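DNA polymerase sliding clamp B (Sulfolobus tokodaii, PDB 3AIZ) serves as a subunit of a ring-shaped sliding clamp that encircles DNA and tethers the polymerase and other proteins to it during replication. Local coordinates at residues S7-D11 with K85-V89; L15-L20 with G238-F242; E155-A161 with S196-I202; T212-V218 with I230-T234. All blocks are in the same frame, centred on the assembly; numbering follows the deposited sequence.

Contact 1 of 4, residues S7-D11 with K85-V89; sequences SSAKD and KSATV. With SO4 (sulfate ion), chain F.
With CG1 of V89 anti to the backbone N (chi1 173°), its other methyl, CG2, lies beside that N and meets A9 CB at 3.4 Å. K10 likewise carries CG anti to its N, which sends its chain obliquely over that of K85, CD of K10 to CG of K85 at 3.9 Å; beyond that point K10 bends twice, and its NZ pairs with OD1 of D11 at 3.5 Å. The polar link between the segments is made by backbone: A9 N donates to A87 O at 2.7 Å, nearly straight at 166°, the donor tilted 24° from the carbonyl plane. At the N-cap position, S8 OG takes the N-H of D11 at 3.1 Å, a capping bond at the start of the helix. The end of the K85 chain leads away from segment 7-11, toward a sulfate ion probably from the crystallisation liquor. K85 N donates to O4 of this sulfate at 2.8 Å, and its NZ binds the same ion weakly; S84 OG and K106 NZ also bond the ion. The start of helix 9-16 thus rests on the loop entering strand 88-93, whose V89 pairs with Y6 on strand 3-6 and whose T88 pairs with R103 on strand 97-104.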
loop_
_atom_site.group_PDB
_atom_site.type_symbol
_atom_site.label_atom_id
_atom_site.label_comp_id
_atom_site.label_asym_id
_atom_site.label_seq_id
_atom_site.Cartn_x
_atom_site.Cartn_y
_atom_site.Cartn_z
ATOM N N SER A 7 -27.318 -18.981 11.557
ATOM C CA SER A 7 -27.392 -18.631 10.138
ATOM C C SER A 7 -26.495 -17.472 9.703
ATOM O O SER A 7 -26.468 -17.121 8.525
ATOM C CB SER A 7 -28.839 -18.332 9.735
ATOM O OG SER A 7 -29.295 -17.132 10.336
ATOM N N SER A 8 -25.762 -16.877 10.639
ATOM C CA SER A 8 -24.920 -15.734 10.297
ATOM C C SER A 8 -23.611 -15.670 11.081
ATOM O O SER A 8 -23.599 -15.340 12.266
ATOM C CB SER A 8 -25.691 -14.424 10.470
ATOM O OG SER A 8 -24.859 -13.311 10.195
ATOM N N ALA A 9 -22.510 -15.977 10.403
ATOM C CA ALA A 9 -21.189 -15.876 11.005
ATOM C C ALA A 9 -20.867 -14.426 11.338
ATOM O O ALA A 9 -20.310 -14.132 12.395
ATOM C CB ALA A 9 -20.137 -16.451 10.069
ATOM N N LYS A 10 -21.224 -13.523 10.432
ATOM C CA LYS A 10 -20.943 -12.104 10.611
ATOM C C LYS A 10 -21.613 -11.558 11.867
ATOM O O LYS A 10 -20.961 -10.937 12.708
ATOM C CB LYS A 10 -21.389 -11.303 9.385
ATOM C CG LYS A 10 -20.831 -9.889 9.336
ATOM C CD LYS A 10 -21.413 -9.092 8.176
ATOM C CE LYS A 10 -22.870 -8.730 8.426
ATOM N NZ LYS A 10 -23.022 -7.834 9.608
ATOM N N ASP A 11 -22.915 -11.791 11.992
ATOM C CA ASP A 11 -23.672 -11.319 13.148
ATOM C C ASP A 11 -23.132 -11.896 14.454
ATOM O O ASP A 11 -23.016 -11.186 15.453
ATOM C CB ASP A 11 -25.159 -11.644 12.989
ATOM C CG ASP A 11 -25.826 -10.803 11.916
ATOM O OD1 ASP A 11 -25.267 -9.744 11.561
ATOM O OD2 ASP A 11 -26.907 -11.196 11.431
ATOM N N LYS A 85 -20.885 -12.700 3.630
ATOM C CA LYS A 85 -21.785 -12.246 4.683
ATOM C C LYS A 85 -22.959 -13.209 4.837
ATOM O O LYS A 85 -23.833 -13.010 5.680
ATOM C CB LYS A 85 -22.297 -10.836 4.386
ATOM C CG LYS A 85 -21.208 -9.776 4.345
ATOM C CD LYS A 85 -21.786 -8.398 4.062
ATOM C CE LYS A 85 -20.693 -7.344 3.995
ATOM N NZ LYS A 85 -19.693 -7.654 2.936
ATOM N N SER A 86 -22.971 -14.252 4.014
ATOM C CA SER A 86 -24.023 -15.259 4.066
ATOM C C SER A 86 -23.508 -16.558 4.675
ATOM O O SER A 86 -24.188 -17.584 4.639
ATOM C CB SER A 86 -24.578 -15.523 2.665
ATOM O OG SER A 86 -25.130 -14.343 2.108
ATOM N N ALA A 87 -22.303 -16.510 5.234
ATOM C CA ALA A 87 -21.692 -17.688 5.837
ATOM C C ALA A 87 -22.391 -18.067 7.135
ATOM O O ALA A 87 -22.699 -17.206 7.958
ATOM C CB ALA A 87 -20.212 -17.447 6.083
ATOM N N THR A 88 -22.641 -19.360 7.314
ATOM C CA THR A 88 -23.293 -19.850 8.522
ATOM C C THR A 88 -22.264 -20.372 9.519
ATOM O O THR A 88 -21.080 -20.472 9.206
ATOM C CB THR A 88 -24.314 -20.961 8.208
ATOM O OG1 THR A 88 -23.634 -22.110 7.689
ATOM C CG2 THR A 88 -25.332 -20.474 7.187
ATOM N N VAL A 89 -22.722 -20.698 10.723
ATOM C CA VAL A 89 -21.842 -21.212 11.765
ATOM C C VAL A 89 -22.480 -22.391 12.489
ATOM O O VAL A 89 -23.670 -22.371 12.796
ATOM C CB VAL A 89 -21.500 -20.126 12.801
ATOM C CG1 VAL A 89 -20.725 -20.723 13.963
ATOM C CG2 VAL A 89 -20.704 -19.020 12.156
HETATM S S SO4 F . -20.330 -10.714 0.309
HETATM O O1 SO4 F . -20.876 -9.365 0.188
HETATM O O2 SO4 F . -21.353 -11.687 -0.068
HETATM O O3 SO4 F . -19.172 -10.853 -0.571
HETATM O O4 SO4 F . -19.918 -10.950 1.690
#

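Contact 2 of 4, residues L15-L20 with G238-F242; sequences LLSGLL and GQLIF
L15 and L240 lie alongside each other, their side chains pointing opposite ways, with CD2 of L15 3.9 Å from CG of L240. The second branch of L15, CD1, meets CA of G238 at 3.6 Å, just before strand 239-244 begins. L240 in turn pushes CD1 under the type I beta turn from L16 to L19, where it lies 3.7 Å from L15 O and close to G18 CA; at both G18 and G238 the missing side chain lets a leucine methyl come up to the main chain. L19 comes in across L240, its CD2 4.1 Å from CD2 of the latter. Within the 15-20 segment, G18 N is bonded to L15 O at 2.9 Å. In the sliding-clamp fold, helices pack against beta sheet in each of two similar domains, and here the first helix of the N-terminal domain is laid on strand 239-244 near the end of the C-terminal one, close to the centre of the chain. Farther along, the F242 ring presents its edge to G18 O, which lies in the ring plane at 3.7 Å from CZ. L20 approaches the same ring obliquely with CD1, 4.3 Å from CE2. Beyond the two segments, F50 of strand 46-53 touches L15 and V48 of the same strand touches L19, while V208 of helix 202-211 touches both L20 and F242.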
loop_
_atom_site.group_PDB
_atom_site.type_symbol
_atom_site.label_atom_id
_atom_site.label_comp_id
_atom_site.label_asym_id
_atom_site.label_seq_id
_atom_site.Cartn_x
_atom_site.Cartn_y
_atom_site.Cartn_z
ATOM N N LEU A 15 -21.633 -9.651 17.698
ATOM C CA LEU A 15 -22.053 -9.836 19.079
ATOM C C LEU A 15 -20.849 -9.996 20.004
ATOM O O LEU A 15 -20.719 -9.280 20.996
ATOM C CB LEU A 15 -22.979 -11.048 19.193
ATOM C CG LEU A 15 -24.235 -10.968 18.324
ATOM C CD1 LEU A 15 -25.002 -12.281 18.335
ATOM C CD2 LEU A 15 -25.124 -9.815 18.771
ATOM N N LEU A 16 -19.967 -10.931 19.668
ATOM C CA LEU A 16 -18.796 -11.208 20.493
ATOM C C LEU A 16 -17.881 -9.992 20.631
ATOM O O LEU A 16 -17.252 -9.794 21.671
ATOM C CB LEU A 16 -18.011 -12.396 19.931
ATOM C CG LEU A 16 -18.733 -13.744 19.924
ATOM C CD1 LEU A 16 -17.864 -14.810 19.283
ATOM C CD2 LEU A 16 -19.129 -14.151 21.334
ATOM N N SER A 17 -17.808 -9.181 19.581
ATOM C CA SER A 17 -16.954 -7.998 19.593
ATOM C C SER A 17 -17.574 -6.891 20.439
ATOM O O SER A 17 -16.945 -5.863 20.691
ATOM C CB SER A 17 -16.710 -7.493 18.171
ATOM O OG SER A 17 -17.889 -6.927 17.624
ATOM N N GLY A 18 -18.810 -7.109 20.873
ATOM C CA GLY A 18 -19.523 -6.131 21.670
ATOM C C GLY A 18 -19.407 -6.387 23.160
ATOM O O GLY A 18 -19.854 -5.579 23.973
ATOM N N LEU A 19 -18.805 -7.514 23.522
ATOM C CA LEU A 19 -18.616 -7.856 24.926
ATOM C C LEU A 19 -17.593 -6.927 25.578
ATOM O O LEU A 19 -16.385 -7.112 25.426
ATOM C CB LEU A 19 -18.184 -9.317 25.068
ATOM C CG LEU A 19 -19.133 -10.349 24.455
ATOM C CD1 LEU A 19 -18.646 -11.763 24.724
ATOM C CD2 LEU A 19 -20.543 -10.166 24.988
ATOM N N LEU A 20 -18.088 -5.927 26.302
ATOM C CA LEU A 20 -17.232 -4.916 26.922
ATOM C C LEU A 20 -16.423 -5.459 28.095
ATOM O O LEU A 20 -16.955 -6.144 28.969
ATOM C CB LEU A 20 -18.068 -3.720 27.385
ATOM C CG LEU A 20 -18.704 -2.858 26.295
ATOM C CD1 LEU A 20 -19.684 -1.871 26.904
ATOM C CD2 LEU A 20 -17.635 -2.131 25.491
ATOM N N GLY A 238 -29.475 -13.356 16.780
ATOM C CA GLY A 238 -28.475 -13.094 17.801
ATOM C C GLY A 238 -28.714 -11.760 18.480
ATOM O O GLY A 238 -29.000 -10.760 17.822
ATOM N N GLN A 239 -28.586 -11.741 19.801
ATOM C CA GLN A 239 -28.997 -10.579 20.572
ATOM C C GLN A 239 -27.987 -10.190 21.647
ATOM O O GLN A 239 -27.489 -11.041 22.385
ATOM C CB GLN A 239 -30.366 -10.843 21.203
ATOM C CG GLN A 239 -30.963 -9.665 21.948
ATOM C CD GLN A 239 -32.392 -9.926 22.385
ATOM O OE1 GLN A 239 -32.951 -10.991 22.113
ATOM N NE2 GLN A 239 -32.993 -8.953 23.062
ATOM N N LEU A 240 -27.688 -8.898 21.721
ATOM C CA LEU A 240 -26.873 -8.355 22.800
ATOM C C LEU A 240 -27.773 -7.647 23.801
ATOM O O LEU A 240 -28.676 -6.907 23.419
ATOM C CB LEU A 240 -25.824 -7.382 22.259
ATOM C CG LEU A 240 -24.406 -7.927 22.084
ATOM C CD1 LEU A 240 -23.500 -6.875 21.465
ATOM C CD2 LEU A 240 -23.848 -8.398 23.416
ATOM N N ILE A 241 -27.531 -7.884 25.083
ATOM C CA ILE A 241 -28.348 -7.284 26.128
ATOM C C ILE A 241 -27.469 -6.711 27.228
ATOM O O ILE A 241 -26.629 -7.412 27.791
ATOM C CB ILE A 241 -29.325 -8.305 26.740
ATOM C CG1 ILE A 241 -30.203 -8.921 25.648
ATOM C CG2 ILE A 241 -30.179 -7.647 27.814
ATOM C CD1 ILE A 241 -31.170 -9.960 26.158
ATOM N N PHE A 242 -27.664 -5.433 27.528
ATOM C CA PHE A 242 -26.874 -4.765 28.552
ATOM C C PHE A 242 -27.742 -4.313 29.715
ATOM O O PHE A 242 -28.905 -3.962 29.536
ATOM C CB PHE A 242 -26.133 -3.564 27.962
ATOM C CG PHE A 242 -25.139 -3.927 26.898
ATOM C CD1 PHE A 242 -25.498 -3.906 25.562
ATOM C CD2 PHE A 242 -23.845 -4.285 27.237
ATOM C CE1 PHE A 242 -24.585 -4.238 24.580
ATOM C CE2 PHE A 242 -22.928 -4.618 26.260
ATOM C CZ PHE A 242 -23.299 -4.595 24.930
#

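Contact 3 of 4, residues E155-A161 with S196-I202; sequences EEVEISA and SKAVYSI
Strands 156-161 and 196-201 run antiparallel, joined first by paired backbone bonds at V157 with Y200, I159 with A198 and A161 with S196. V157 N and Y200 O are 2.9 Å apart, and the return bond from Y200 N to V157 O has the same length and lies in the carbonyl plane. Between these hydrogen-bonded pairs come the non-hydrogen-bonded ones, in which CA-H groups face carbonyls, as E158 CA does A198 O.

On the face bearing V157, I159 and Y200, CG1 of I159 is anti to the backbone N (chi1 -171°), which puts CG2 between that N and the carbonyl carbon; CG2 meets the edge of the Y200 ring, in the ring plane, 3.4 Å from CE1. V157 and I202 are set roughly perpendicular, CG2 of the valine against CG1 of the isoleucine.

The other face is more polar. E158 and K197 cross with OE2 beside CD of the lysine at 3.2 Å, but NZ stays 4.0 Å from OE2, beyond a salt bridge, so any attraction is probably modest. E156 lays OE1 3.6 Å from CG1 of V199.

What fixes these groups lies farther out. The Y200 hydroxyl is hydrogen-bonded to I226 O, and F222 of strand 218-223 packs on both I159 and Y200. L150 of helix 140-150 covers V157 and I202, the latter opening helix 202-211 just after S201 at its N-cap. Strand 156-161 pairs on its other edge with strand 165-172, E158 with S169 and S160 with T167.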
loop_
_atom_site.group_PDB
_atom_site.type_symbol
_atom_site.label_atom_id
_atom_site.label_comp_id
_atom_site.label_asym_id
_atom_site.label_seq_id
_atom_site.Cartn_x
_atom_site.Cartn_y
_atom_site.Cartn_z
ATOM N N GLU A 155 -19.814 13.829 33.346
ATOM C CA GLU A 155 -19.263 12.628 33.962
ATOM C C GLU A 155 -20.401 11.693 34.370
ATOM O O GLU A 155 -20.203 10.491 34.549
ATOM C CB GLU A 155 -18.402 12.994 35.172
ATOM C CG GLU A 155 -17.583 11.839 35.731
ATOM C CD GLU A 155 -16.511 12.301 36.704
ATOM O OE1 GLU A 155 -16.301 13.528 36.822
ATOM O OE2 GLU A 155 -15.876 11.438 37.346
ATOM N N GLU A 156 -21.595 12.263 34.510
ATOM C CA GLU A 156 -22.805 11.492 34.770
ATOM C C GLU A 156 -23.908 11.922 33.813
ATOM O O GLU A 156 -24.165 13.114 33.648
ATOM C CB GLU A 156 -23.284 11.695 36.206
ATOM C CG GLU A 156 -22.381 11.107 37.271
ATOM C CD GLU A 156 -22.961 11.273 38.664
ATOM O OE1 GLU A 156 -24.023 11.920 38.791
ATOM O OE2 GLU A 156 -22.356 10.756 39.629
ATOM N N VAL A 157 -24.563 10.951 33.187
ATOM C CA VAL A 157 -25.682 11.242 32.303
ATOM C C VAL A 157 -26.998 11.112 33.051
ATOM O O VAL A 157 -27.258 10.093 33.691
ATOM C CB VAL A 157 -25.725 10.284 31.100
ATOM C CG1 VAL A 157 -26.902 10.624 30.202
ATOM C CG2 VAL A 157 -24.430 10.351 30.321
ATOM N N GLU A 158 -27.827 12.146 32.974
ATOM C CA GLU A 158 -29.170 12.073 33.532
ATOM C C GLU A 158 -30.197 11.917 32.421
ATOM O O GLU A 158 -30.479 12.862 31.685
ATOM C CB GLU A 158 -29.487 13.312 34.370
ATOM C CG GLU A 158 -30.947 13.399 34.790
ATOM C CD GLU A 158 -31.218 14.548 35.737
ATOM O OE1 GLU A 158 -30.446 14.716 36.707
ATOM O OE2 GLU A 158 -32.209 15.278 35.517
ATOM N N ILE A 159 -30.746 10.715 32.296
ATOM C CA ILE A 159 -31.783 10.461 31.308
ATOM C C ILE A 159 -33.159 10.533 31.964
ATOM O O ILE A 159 -33.362 10.018 33.063
ATOM C CB ILE A 159 -31.587 9.098 30.607
ATOM C CG1 ILE A 159 -32.553 8.957 29.430
ATOM C CG2 ILE A 159 -31.762 7.954 31.591
ATOM C CD1 ILE A 159 -32.274 7.754 28.554
ATOM N N SER A 160 -34.095 11.193 31.293
ATOM C CA SER A 160 -35.443 11.355 31.820
ATOM C C SER A 160 -36.426 11.559 30.678
ATOM O O SER A 160 -36.056 12.052 29.615
ATOM C CB SER A 160 -35.506 12.543 32.781
ATOM O OG SER A 160 -35.275 13.762 32.099
ATOM N N ALA A 161 -37.680 11.183 30.896
ATOM C CA ALA A 161 -38.672 11.277 29.834
ATOM C C ALA A 161 -40.061 11.630 30.343
ATOM O O ALA A 161 -40.482 11.173 31.403
ATOM C CB ALA A 161 -38.716 9.977 29.037
ATOM N N SER A 196 -40.282 9.424 33.992
ATOM C CA SER A 196 -39.225 8.734 34.720
ATOM C C SER A 196 -37.884 9.443 34.582
ATOM O O SER A 196 -37.669 10.212 33.647
ATOM C CB SER A 196 -39.104 7.287 34.236
ATOM O OG SER A 196 -40.343 6.609 34.344
ATOM N N LYS A 197 -36.981 9.171 35.519
ATOM C CA LYS A 197 -35.673 9.812 35.532
ATOM C C LYS A 197 -34.634 8.956 36.251
ATOM O O LYS A 197 -34.913 8.377 37.299
ATOM C CB LYS A 197 -35.761 11.194 36.183
ATOM C CG LYS A 197 -34.419 11.784 36.577
ATOM C CD LYS A 197 -34.470 13.303 36.611
ATOM C CE LYS A 197 -35.595 13.809 37.503
ATOM N NZ LYS A 197 -35.722 15.293 37.439
ATOM N N ALA A 198 -33.437 8.883 35.679
ATOM C CA ALA A 198 -32.350 8.115 36.274
ATOM C C ALA A 198 -30.997 8.684 35.869
ATOM O O ALA A 198 -30.891 9.430 34.897
ATOM C CB ALA A 198 -32.452 6.655 35.871
ATOM N N VAL A 199 -29.964 8.328 36.624
ATOM C CA VAL A 199 -28.609 8.775 36.333
ATOM C C VAL A 199 -27.701 7.571 36.107
ATOM O O VAL A 199 -27.815 6.563 36.803
ATOM C CB VAL A 199 -28.044 9.624 37.485
ATOM C CG1 VAL A 199 -26.648 10.121 37.148
ATOM C CG2 VAL A 199 -28.970 10.788 37.783
ATOM N N TYR A 200 -26.803 7.674 35.132
ATOM C CA TYR A 200 -25.880 6.584 34.831
ATOM C C TYR A 200 -24.470 7.096 34.565
ATOM O O TYR A 200 -24.275 8.262 34.223
ATOM C CB TYR A 200 -26.372 5.778 33.627
ATOM C CG TYR A 200 -27.785 5.269 33.774
ATOM C CD1 TYR A 200 -28.848 5.942 33.191
ATOM C CD2 TYR A 200 -28.056 4.119 34.502
ATOM C CE1 TYR A 200 -30.141 5.483 33.325
ATOM C CE2 TYR A 200 -29.347 3.651 34.643
ATOM C CZ TYR A 200 -30.386 4.336 34.052
ATOM O OH TYR A 200 -31.674 3.875 34.187
ATOM N N SER A 201 -23.489 6.214 34.722
ATOM C CA SER A 201 -22.097 6.554 34.455
ATOM C C SER A 201 -21.873 6.803 32.967
ATOM O O SER A 201 -22.261 5.988 32.131
ATOM C CB SER A 201 -21.176 5.436 34.943
ATOM O OG SER A 201 -19.829 5.692 34.587
ATOM N N ILE A 202 -21.249 7.931 32.639
ATOM C CA ILE A 202 -20.946 8.253 31.249
ATOM C C ILE A 202 -19.959 7.254 30.663
ATOM O O ILE A 202 -20.089 6.844 29.512
ATOM C CB ILE A 202 -20.373 9.673 31.094
ATOM C CG1 ILE A 202 -21.437 10.713 31.436
ATOM C CG2 ILE A 202 -19.869 9.897 29.677
ATOM C CD1 ILE A 202 -21.213 12.046 30.768
#

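Contact 4 of 4, residues T212-V218 with I230-T234; sequences TSISQNV and IEVPT
V232 is clasped from two directions at once: its CG1 meets CB of S215 at 3.4 Å and CG1 of I214 at 3.6 Å, while CG2 faces CG2 of T212 at 3.7 Å. The side chains of T212 and I214 both run nearly perpendicular to the valine. CG1 of I214 lies between its backbone N and carbonyl carbon (chi1 70°), and from there the chain runs over the valine. The apolar patch is continued by I230, whose CG2 lies 3.5 Å from CG1 of V218 and also touches T212. L143 of helix 140-150 lies on T212 and V218, and L240 of strand 239-244 packs on I214 and V232; T212, V218, I230 and V232 are buried, I214 partly exposed.

The looser side is that of P233 and N217, both partly exposed, with S215 buried beside them. S215 OG donates to P233 O at 2.9 Å, in the carbonyl plane and on a lone pair, and S215 OG also accepts from N217 N at 3.1 Å. One hydroxyl thus ties the loop both to itself and to the strand. N217 O rests on CD of the proline ring at 3.2 Å, whereas the side-chain OD1 of N217 is hydrogen-bonded to K188 NZ. With OG accepting from the N-H two residues on, S215 forms an ST turn, set in the connection that leads from helix 202-211 into strand 218-223 of the clamp's C-terminal domain.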
loop_
_atom_site.group_PDB
_atom_site.type_symbol
_atom_site.label_atom_id
_atom_site.label_comp_id
_atom_site.label_asym_id
_atom_site.label_seq_id
_atom_site.Cartn_x
_atom_site.Cartn_y
_atom_site.Cartn_z
ATOM N N THR A 212 -23.766 -0.435 20.345
ATOM C CA THR A 212 -25.106 -0.672 19.817
ATOM C C THR A 212 -25.253 -0.269 18.352
ATOM O O THR A 212 -26.313 -0.462 17.757
ATOM C CB THR A 212 -26.177 0.072 20.638
ATOM O OG1 THR A 212 -26.086 1.480 20.385
ATOM C CG2 THR A 212 -25.992 -0.191 22.122
ATOM N N SER A 213 -24.195 0.291 17.773
ATOM C CA SER A 213 -24.241 0.740 16.384
ATOM C C SER A 213 -24.391 -0.428 15.409
ATOM O O SER A 213 -24.800 -0.239 14.263
ATOM C CB SER A 213 -22.998 1.566 16.037
ATOM O OG SER A 213 -21.818 0.786 16.127
ATOM N N ILE A 214 -24.066 -1.632 15.872
ATOM C CA ILE A 214 -24.167 -2.828 15.038
ATOM C C ILE A 214 -25.620 -3.222 14.784
ATOM O O ILE A 214 -25.898 -4.159 14.034
ATOM C CB ILE A 214 -23.436 -4.028 15.675
ATOM C CG1 ILE A 214 -24.191 -4.519 16.913
ATOM C CG2 ILE A 214 -21.998 -3.662 16.013
ATOM C CD1 ILE A 214 -23.550 -5.710 17.588
ATOM N N SER A 215 -26.544 -2.508 15.419
ATOM C CA SER A 215 -27.967 -2.771 15.246
ATOM C C SER A 215 -28.680 -1.535 14.717
ATOM O O SER A 215 -28.255 -0.408 14.964
ATOM C CB SER A 215 -28.598 -3.210 16.568
ATOM O OG SER A 215 -29.996 -3.398 16.432
ATOM N N GLN A 216 -29.766 -1.752 13.982
ATOM C CA GLN A 216 -30.558 -0.650 13.454
ATOM C C GLN A 216 -31.800 -0.429 14.306
ATOM O O GLN A 216 -32.523 0.550 14.126
ATOM C CB GLN A 216 -30.954 -0.916 12.001
ATOM C CG GLN A 216 -29.799 -0.824 11.016
ATOM C CD GLN A 216 -30.238 -1.050 9.581
ATOM O OE1 GLN A 216 -31.090 -1.894 9.307
ATOM N NE2 GLN A 216 -29.653 -0.294 8.657
ATOM N N ASN A 217 -32.040 -1.344 15.238
ATOM C CA ASN A 217 -33.212 -1.260 16.098
ATOM C C ASN A 217 -32.882 -1.575 17.550
ATOM O O ASN A 217 -33.287 -2.611 18.081
ATOM C CB ASN A 217 -34.317 -2.183 15.585
ATOM C CG ASN A 217 -34.784 -1.809 14.193
ATOM O OD1 ASN A 217 -35.698 -1.001 14.027
ATOM N ND2 ASN A 217 -34.151 -2.392 13.179
ATOM N N VAL A 218 -32.145 -0.671 18.184
ATOM C CA VAL A 218 -31.774 -0.822 19.582
ATOM C C VAL A 218 -32.926 -0.403 20.487
ATOM O O VAL A 218 -33.495 0.675 20.320
ATOM C CB VAL A 218 -30.537 0.024 19.927
ATOM C CG1 VAL A 218 -30.128 -0.200 21.373
ATOM C CG2 VAL A 218 -29.390 -0.310 18.988
ATOM N N ILE A 230 -30.458 -2.271 27.591
ATOM C CA ILE A 230 -30.263 -2.068 26.160
ATOM C C ILE A 230 -30.303 -3.399 25.410
ATOM O O ILE A 230 -29.564 -4.327 25.736
ATOM C CB ILE A 230 -28.932 -1.350 25.845
ATOM C CG1 ILE A 230 -28.952 0.090 26.361
ATOM C CG2 ILE A 230 -28.666 -1.351 24.351
ATOM C CD1 ILE A 230 -28.706 0.214 27.843
ATOM N N GLU A 231 -31.172 -3.485 24.409
ATOM C CA GLU A 231 -31.265 -4.673 23.574
ATOM C C GLU A 231 -30.707 -4.383 22.186
ATOM O O GLU A 231 -31.166 -3.470 21.501
ATOM C CB GLU A 231 -32.716 -5.145 23.464
ATOM C CG GLU A 231 -33.397 -5.405 24.799
ATOM C CD GLU A 231 -34.802 -5.959 24.639
ATOM O OE1 GLU A 231 -35.091 -6.556 23.580
ATOM O OE2 GLU A 231 -35.617 -5.800 25.574
ATOM N N VAL A 232 -29.714 -5.164 21.778
ATOM C CA VAL A 232 -29.074 -4.983 20.481
ATOM C C VAL A 232 -29.312 -6.202 19.597
ATOM O O VAL A 232 -28.486 -7.114 19.552
ATOM C CB VAL A 232 -27.559 -4.755 20.633
ATOM C CG1 VAL A 232 -26.936 -4.421 19.289
ATOM C CG2 VAL A 232 -27.288 -3.647 21.638
ATOM N N PRO A 233 -30.450 -6.220 18.890
ATOM C CA PRO A 233 -30.842 -7.339 18.030
ATOM C C PRO A 233 -30.066 -7.346 16.721
ATOM O O PRO A 233 -29.639 -6.292 16.252
ATOM C CB PRO A 233 -32.322 -7.055 17.736
ATOM C CG PRO A 233 -32.724 -5.947 18.670
ATOM C CD PRO A 233 -31.479 -5.172 18.920
ATOM N N THR A 234 -29.889 -8.528 16.140
ATOM C CA THR A 234 -29.314 -8.646 14.808
ATOM C C THR A 234 -30.380 -9.178 13.858
ATOM O O THR A 234 -31.425 -9.655 14.297
ATOM C CB THR A 234 -28.090 -9.578 14.791
ATOM O OG1 THR A 234 -28.492 -10.908 15.137
ATOM C CG2 THR A 234 -27.039 -9.095 15.778
#

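In the fold
Contacts 2 and 4 lie near the centre of the chain in space, their centres about 9 Å apart, and are joined through strands 226-233 and 239-244, which follow each other in sequence and lie side by side. Contact 1 shares helix 9-16 with contact 2 and touches contact 4 where D11 packs on T234, about 17 Å away between centres. Contact 3 lies across the chain's centre, about 36 Å from contact 1 between centres. Along the sequence the segments of contacts 1 and 2 alternate; contact 1 closes before contacts 3 and 4 open, in that order, inside the loop of contact 2. Contact 2 joins the clamp's domains, 15-20 being N-terminal and 238-242 C-terminal.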